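Local coordinates for periplasmic sugar-binding protein (Chloroflexus aurantiacus, PDB 4RXU), which binds beta-D-glucopyranose and probably serves as the sugar-capturing component of an ABC-type transporter, at residues Ala143-Asp148 with Glu271-Gly276; Ser194-Ala199 with Met211-Gly216; Asp299-Val304 with Ser355-Ala360. All blocks are in the same frame, centred on the assembly; numbering follows the deposited sequence.

Interaction 1 of 3, residues Ala143-Asp148 with Glu271-Gly276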
# COMPACT_ATOMS: atom_id res chain seq x y z
N ALA A 143 7.82 0.36 -10.62
CA ALA A 143 9.13 0.61 -11.23
C ALA A 143 9.20 0.20 -12.70
O ALA A 143 9.80 0.90 -13.53
CB ALA A 143 10.21 -0.08 -10.43
N GLN A 144 8.62 -0.95 -13.01
CA GLN A 144 8.66 -1.48 -14.37
C GLN A 144 7.98 -0.52 -15.35
O GLN A 144 8.47 -0.31 -16.45
CB GLN A 144 8.06 -2.89 -14.43
CG GLN A 144 8.35 -3.60 -15.74
CD GLN A 144 9.83 -3.88 -15.90
OE1 GLN A 144 10.43 -4.54 -15.05
NE2 GLN A 144 10.42 -3.36 -16.96
N TYR A 145 6.89 0.11 -14.92
CA TYR A 145 6.21 1.11 -15.74
C TYR A 145 7.18 2.26 -16.08
O TYR A 145 7.29 2.67 -17.24
CB TYR A 145 4.94 1.66 -15.06
CG TYR A 145 4.28 2.68 -15.94
CD1 TYR A 145 4.68 4.02 -15.90
CD2 TYR A 145 3.29 2.32 -16.84
CE1 TYR A 145 4.12 4.97 -16.73
CE2 TYR A 145 2.71 3.26 -17.68
CZ TYR A 145 3.13 4.57 -17.62
OH TYR A 145 2.57 5.50 -18.45
N LEU A 146 7.94 2.72 -15.09
CA LEU A 146 8.88 3.80 -15.31
C LEU A 146 9.96 3.36 -16.29
O LEU A 146 10.28 4.08 -17.25
CB LEU A 146 9.49 4.26 -14.00
CG LEU A 146 8.48 4.89 -13.03
CD1 LEU A 146 9.16 5.21 -11.72
CD2 LEU A 146 7.78 6.16 -13.53
N VAL A 147 10.52 2.19 -16.03
CA VAL A 147 11.56 1.63 -16.89
C VAL A 147 11.07 1.51 -18.34
O VAL A 147 11.78 1.88 -19.30
CB VAL A 147 12.04 0.25 -16.37
CG1 VAL A 147 13.01 -0.37 -17.35
CG2 VAL A 147 12.73 0.39 -15.02
N ASP A 148 9.84 1.02 -18.51
CA ASP A 148 9.30 0.75 -19.83
C ASP A 148 9.08 2.02 -20.63
O ASP A 148 8.98 1.97 -21.86
CB ASP A 148 7.99 -0.03 -19.74
CG ASP A 148 8.18 -1.50 -19.32
OD1 ASP A 148 9.32 -2.00 -19.26
OD2 ASP A 148 7.16 -2.16 -19.02
N GLU A 271 7.75 16.94 -19.11
CA GLU A 271 6.91 15.75 -19.10
C GLU A 271 7.25 14.97 -17.85
O GLU A 271 8.40 14.92 -17.46
CB GLU A 271 7.16 14.85 -20.32
CG GLU A 271 6.05 13.80 -20.48
CD GLU A 271 6.21 12.87 -21.67
OE1 GLU A 271 7.23 12.98 -22.38
OE2 GLU A 271 5.31 12.02 -21.89
N TYR A 272 6.26 14.32 -17.24
CA TYR A 272 6.54 13.43 -16.13
C TYR A 272 5.73 12.15 -16.27
O TYR A 272 4.60 12.15 -16.81
CB TYR A 272 6.29 14.08 -14.76
CG TYR A 272 4.85 14.42 -14.49
CD1 TYR A 272 3.97 13.46 -13.99
CD2 TYR A 272 4.37 15.71 -14.71
CE1 TYR A 272 2.63 13.78 -13.76
CE2 TYR A 272 3.04 16.04 -14.47
CZ TYR A 272 2.17 15.08 -14.01
OH TYR A 272 0.86 15.43 -13.79
N PHE A 273 6.35 11.07 -15.81
CA PHE A 273 5.73 9.77 -15.64
C PHE A 273 5.63 9.50 -14.15
O PHE A 273 6.62 9.65 -13.44
CB PHE A 273 6.57 8.71 -16.34
CG PHE A 273 6.64 8.89 -17.83
CD1 PHE A 273 7.62 9.70 -18.40
CD2 PHE A 273 5.72 8.27 -18.64
CE1 PHE A 273 7.67 9.88 -19.77
CE2 PHE A 273 5.77 8.45 -20.01
CZ PHE A 273 6.74 9.25 -20.57
N VAL A 274 4.45 9.17 -13.65
CA VAL A 274 4.26 8.99 -12.22
C VAL A 274 3.38 7.77 -11.94
O VAL A 274 2.37 7.51 -12.61
CB VAL A 274 3.65 10.23 -11.51
CG1 VAL A 274 2.24 10.54 -12.01
CG2 VAL A 274 3.70 10.06 -10.00
N THR A 275 3.78 7.05 -10.90
CA THR A 275 3.16 5.80 -10.50
C THR A 275 2.17 6.03 -9.37
O THR A 275 2.00 7.15 -8.91
CB THR A 275 4.23 4.78 -10.06
OG1 THR A 275 4.92 5.26 -8.90
CG2 THR A 275 5.20 4.53 -11.16
N GLY A 276 1.49 4.96 -8.96
CA GLY A 276 0.57 5.01 -7.82
C GLY A 276 0.02 3.63 -7.50
O GLY A 276 0.45 2.64 -8.06
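Leu146, on helix 135-148, meets Thr275 just past the end of strand 269-274, and this pair makes up the aliphatic half of the contact. The two side chains cross at about a right angle, with Leu146 CG 3.8 Å from Thr275 CG2. Having its CG anti to the carbonyl carbon (chi1 -65°), the leucine carries its fork across to the strand, where Leu146 CD2 lies 3.7 Å from Phe273 O and also touches Phe273 CB. Thr275 divides its branches: the methyl faces the leucine, while OG1 is hydrogen-bonded to Ala250 O. Cutting Leu146 back to an alanine takes away the whole fork and would probably leave the Thr275 methyl and the Phe273 backbone without their neighbour from the helix.

The aromatic half lies alongside. Tyr145 CE1 comes within 4.1 Å of Phe273 CD2, an oblique approach in which the side chains cross almost perpendicularly. More ring surface is added by His149, which stacks on Tyr145 and also meets Phe273, and by Tyr247 of the adjoining strand, whose ring plane is nearly parallel to that of Phe273.

The axes of 143-148 and 271-274 approach to 8.9 Å and run roughly antiparallel, at 150°, as expected of a helix covering the outermost strand of a parallel alpha/beta sheet. No hydrogen bond or charge pair joins the two segments. Their fit therefore probably rests on shape and the exclusion of water, the threonine hydroxyl being satisfied by Ala250 outside the pair.

Interaction 2 of 3, residues Ser194-Ala199 with Met211-Gly216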
# COMPACT_ATOMS: atom_id res chain seq x y z
N SER A 194 17.59 11.77 -3.30
CA SER A 194 17.98 10.96 -2.16
C SER A 194 19.45 10.61 -2.21
O SER A 194 19.88 9.70 -2.92
CB SER A 194 17.16 9.65 -2.05
OG SER A 194 17.69 8.81 -1.03
N SER A 195 20.24 11.32 -1.42
CA SER A 195 21.65 11.02 -1.31
C SER A 195 21.91 9.62 -0.76
O SER A 195 22.89 8.96 -1.12
CB SER A 195 22.36 12.07 -0.43
OG SER A 195 21.89 12.07 0.91
N GLU A 196 21.01 9.16 0.10
CA GLU A 196 21.19 7.83 0.66
C GLU A 196 21.02 6.78 -0.43
O GLU A 196 21.78 5.80 -0.47
CB GLU A 196 20.21 7.57 1.81
CG GLU A 196 20.39 8.47 3.04
CD GLU A 196 21.52 8.07 3.98
OE1 GLU A 196 22.15 7.03 3.77
OE2 GLU A 196 21.75 8.77 4.99
N ALA A 197 20.02 6.96 -1.29
CA ALA A 197 19.80 6.03 -2.40
C ALA A 197 20.97 6.06 -3.36
O ALA A 197 21.42 5.01 -3.82
CB ALA A 197 18.52 6.34 -3.12
N VAL A 198 21.50 7.25 -3.64
CA VAL A 198 22.66 7.37 -4.55
C VAL A 198 23.85 6.58 -3.99
O VAL A 198 24.56 5.89 -4.72
CB VAL A 198 23.04 8.85 -4.82
CG1 VAL A 198 24.37 8.99 -5.55
CG2 VAL A 198 21.95 9.53 -5.63
N ALA A 199 24.08 6.70 -2.69
CA ALA A 199 25.20 5.99 -2.08
C ALA A 199 25.02 4.48 -2.11
O ALA A 199 26.01 3.75 -2.07
CB ALA A 199 25.44 6.47 -0.66
N MET A 211 17.37 0.38 3.59
CA MET A 211 16.12 0.87 2.99
C MET A 211 15.53 1.99 3.86
O MET A 211 15.01 2.99 3.36
CB MET A 211 15.07 -0.22 2.86
CG MET A 211 15.29 -1.21 1.75
SD MET A 211 13.83 -2.24 1.43
CE MET A 211 14.27 -3.60 2.48
N ALA A 212 15.62 1.82 5.18
CA ALA A 212 15.03 2.78 6.09
C ALA A 212 15.68 4.16 5.97
O ALA A 212 15.04 5.15 6.20
CB ALA A 212 15.09 2.28 7.52
N LYS A 213 16.97 4.20 5.65
CA LYS A 213 17.67 5.50 5.43
C LYS A 213 17.14 6.19 4.17
O LYS A 213 16.98 7.40 4.15
CB LYS A 213 19.19 5.33 5.30
CG LYS A 213 19.84 4.81 6.57
CD LYS A 213 21.34 4.96 6.54
CE LYS A 213 21.97 3.88 5.72
NZ LYS A 213 23.44 4.13 5.68
N ILE A 214 16.88 5.41 3.13
CA ILE A 214 16.32 5.97 1.92
C ILE A 214 14.91 6.45 2.19
O ILE A 214 14.56 7.60 1.87
CB ILE A 214 16.33 4.98 0.72
CG1 ILE A 214 17.77 4.55 0.39
CG2 ILE A 214 15.67 5.61 -0.49
CD1 ILE A 214 17.80 3.38 -0.57
N ILE A 215 14.10 5.58 2.79
CA ILE A 215 12.71 5.92 3.06
C ILE A 215 12.66 7.18 3.92
O ILE A 215 11.83 8.03 3.70
CB ILE A 215 11.93 4.73 3.67
CG1 ILE A 215 11.81 3.64 2.61
CG2 ILE A 215 10.59 5.16 4.29
CD1 ILE A 215 11.37 2.31 3.15
N GLY A 216 13.57 7.31 4.87
CA GLY A 216 13.56 8.53 5.72
C GLY A 216 13.69 9.81 4.93
O GLY A 216 13.13 10.84 5.27
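A bend at chi2 (-79°) in Glu196 and one at chi3 (-79°) in Lys213 lay the two chains across each other at about a right angle. The carboxylate lies against the lysine's methylenes, with Glu196 OE1 3.6 Å from Lys213 CD. The same oxygen is 3.7 Å from Lys213 NZ, a long salt bridge. Lys213 is exposed at the outer margin, and the long bridge probably adds little more than a loose attraction.

Beneath it Ile214 does the packing. Its CG1 runs up against the helix backbone, 3.7 Å from Ala197 N, while CD1 is 3.8 Å from Ala197 CA. The other branch, CG2, touches Ala197 CB at 3.9 Å and also reaches Ser194 OG. The small side chain of Ala197 is consistent with the close approach here, where Glu196 and Ile214 bring their CA atoms to 5.4 Å.

Ser194 is the N-cap of helix 195-199: its OG accepts from Ala197 N at 3.0 Å and is also hydrogen-bonded to Gln217 OE1, from farther along helix 208-218. Gln217 thus ties the start of one helix to the other, since its OE1 also takes Glu196 N.

With segment axes at 146° and 8.4 Å at closest approach, the two helices form an antiparallel pair joined by a short connection. Helix 208-218 lies on helix 167-185, where Ile214 meets Phe173, while helix 195-199 rests on edge strand 189-191 through Ala197 and Ile191, part of the outer layer of an alpha/beta lobe.

Interaction 3 of 3, residues Asp299-Val304 with Ser355-Ala360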
# COMPACT_ATOMS: atom_id res chain seq x y z
N ASP A 299 -7.59 -5.39 -5.77
CA ASP A 299 -9.02 -5.59 -5.67
C ASP A 299 -9.40 -5.87 -4.23
O ASP A 299 -9.32 -6.99 -3.75
CB ASP A 299 -9.46 -6.72 -6.62
CG ASP A 299 -10.96 -6.78 -6.81
OD1 ASP A 299 -11.71 -6.29 -5.93
OD2 ASP A 299 -11.37 -7.33 -7.86
N VAL A 300 -9.80 -4.80 -3.55
CA VAL A 300 -10.21 -4.86 -2.15
C VAL A 300 -11.39 -5.79 -1.93
O VAL A 300 -11.55 -6.34 -0.84
CB VAL A 300 -10.47 -3.43 -1.60
CG1 VAL A 300 -10.99 -3.48 -0.17
CG2 VAL A 300 -9.20 -2.58 -1.64
N ARG A 301 -12.22 -6.01 -2.94
CA ARG A 301 -13.28 -7.01 -2.78
C ARG A 301 -12.71 -8.41 -2.48
O ARG A 301 -13.25 -9.15 -1.66
CB ARG A 301 -14.16 -7.10 -4.04
CG ARG A 301 -14.77 -5.78 -4.45
CD ARG A 301 -15.48 -5.88 -5.77
NE ARG A 301 -14.55 -6.20 -6.84
CZ ARG A 301 -14.89 -6.34 -8.12
NH1 ARG A 301 -16.16 -6.21 -8.49
NH2 ARG A 301 -13.95 -6.64 -9.00
N THR A 302 -11.61 -8.74 -3.15
CA THR A 302 -10.97 -10.03 -2.93
C THR A 302 -10.33 -10.10 -1.54
O THR A 302 -10.43 -11.11 -0.86
CB THR A 302 -9.91 -10.33 -3.99
OG1 THR A 302 -10.51 -10.20 -5.29
CG2 THR A 302 -9.31 -11.73 -3.83
N LEU A 303 -9.67 -9.02 -1.13
CA LEU A 303 -8.99 -8.99 0.15
C LEU A 303 -10.02 -9.18 1.27
O LEU A 303 -9.83 -9.99 2.19
CB LEU A 303 -8.23 -7.68 0.32
CG LEU A 303 -7.08 -7.75 1.34
CD1 LEU A 303 -5.88 -8.48 0.77
CD2 LEU A 303 -6.67 -6.36 1.81
N VAL A 304 -11.12 -8.43 1.18
CA VAL A 304 -12.18 -8.51 2.15
C VAL A 304 -12.75 -9.92 2.22
O VAL A 304 -12.92 -10.49 3.31
CB VAL A 304 -13.27 -7.47 1.83
CG1 VAL A 304 -14.61 -7.85 2.43
CG2 VAL A 304 -12.81 -6.08 2.29
N SER A 355 -14.89 -5.24 -14.64
CA SER A 355 -14.76 -6.05 -13.44
C SER A 355 -15.82 -5.77 -12.37
O SER A 355 -15.91 -6.48 -11.37
CB SER A 355 -13.41 -5.79 -12.81
OG SER A 355 -13.34 -4.44 -12.33
N GLY A 356 -16.59 -4.71 -12.55
CA GLY A 356 -17.57 -4.30 -11.56
C GLY A 356 -17.07 -3.52 -10.36
O GLY A 356 -17.85 -3.18 -9.49
N TYR A 357 -15.78 -3.21 -10.33
CA TYR A 357 -15.22 -2.52 -9.19
C TYR A 357 -15.87 -1.16 -8.99
O TYR A 357 -16.34 -0.81 -7.88
CB TYR A 357 -13.71 -2.38 -9.32
CG TYR A 357 -13.00 -2.11 -8.01
CD1 TYR A 357 -12.80 -3.13 -7.12
CD2 TYR A 357 -12.55 -0.83 -7.67
CE1 TYR A 357 -12.16 -2.92 -5.90
CE2 TYR A 357 -11.88 -0.63 -6.48
CZ TYR A 357 -11.69 -1.69 -5.59
OH TYR A 357 -10.99 -1.53 -4.39
N TYR A 358 -15.93 -0.41 -10.09
CA TYR A 358 -16.57 0.90 -10.11
C TYR A 358 -17.58 1.00 -11.23
O TYR A 358 -17.42 0.39 -12.26
CB TYR A 358 -15.56 2.03 -10.33
CG TYR A 358 -14.53 2.24 -9.24
CD1 TYR A 358 -14.88 2.23 -7.91
CD2 TYR A 358 -13.22 2.49 -9.56
CE1 TYR A 358 -13.95 2.47 -6.92
CE2 TYR A 358 -12.27 2.73 -8.56
CZ TYR A 358 -12.65 2.72 -7.24
OH TYR A 358 -11.73 2.95 -6.23
N SER A 359 -18.60 1.82 -11.02
CA SER A 359 -19.49 2.20 -12.10
C SER A 359 -18.81 3.22 -13.02
O SER A 359 -18.11 4.13 -12.56
CB SER A 359 -20.79 2.77 -11.55
OG SER A 359 -21.58 3.36 -12.58
N ALA A 360 -19.02 3.06 -14.32
CA ALA A 360 -18.50 4.03 -15.29
C ALA A 360 -18.96 5.46 -14.98
O ALA A 360 -18.25 6.43 -15.28
CB ALA A 360 -18.92 3.65 -16.69
O HOH W 1 -18.48 -5.50 -7.25
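Arg301 and Tyr357 pass each other in opposite directions with guanidinium and ring planes 90° apart. Arg301 NE comes to the ring's edge, 3.5 Å from Tyr357 CD1, while the tyrosine's CA lies over one guanidinium face, offset toward its rim. The bend of the arginine at chi3 (-64°) sets its flat head between two acceptors, both gripped in its own plane. Side-on, NE and NH2 take one oxygen each of Asp299; NE to OD1 is 3.0 Å and nearly straight at 170°. End-on, NH1 and NH2 converge on Ser355 O at 2.9 and 3.1 Å, both from the same face of that carbonyl. A water adds a further link, accepting from NH1 at 2.7 Å and donating to Gly356 O.

Two helix ends are being joined here. Asp299 is the N-cap of helix 300-315, its OD1 also accepting weakly from Arg301 N, and it directly follows Lys298 of the glucose pocket. Ser355 and Gly356 follow helix 348-354, the chain leaving helical angles at the glycine, whose phi is positive; a CB there would jam against Ser355 O and crowd Arg301 NH1.

The Asp299 carboxylate also stands almost perpendicular to the Tyr357 ring, with OD1 at the ring's edge, 3.4 Å from CE1. At the ring's far end Tyr357 OH lies 3.4 Å from Val300 CB and is hydrogen-bonded to Gln47 OE1. Arg51, from helix 44-59, makes a cation-pi contact with the same ring.

In the fold
Interactions 1 and 2 belong to the lobe built on the four-stranded parallel sheet. Residues 271-276 include the end of its outermost strand 269-274, and helix 195-199 follows strand 189-191 at the other edge; the centres are about 20 Å apart. Along the chain, interaction 2 falls between the two halves of interaction 1, and interaction 3 comes after both. The centre of interaction 3 lies about 24 Å from that of interaction 1 and about 35 Å from that of interaction 2, which is on the opposite side of the chain's centre. In this two-lobed periplasmic binding protein, glucose sits between the lobes: two contacts lie within one lobe, and the third joins the C-terminal tail to the other.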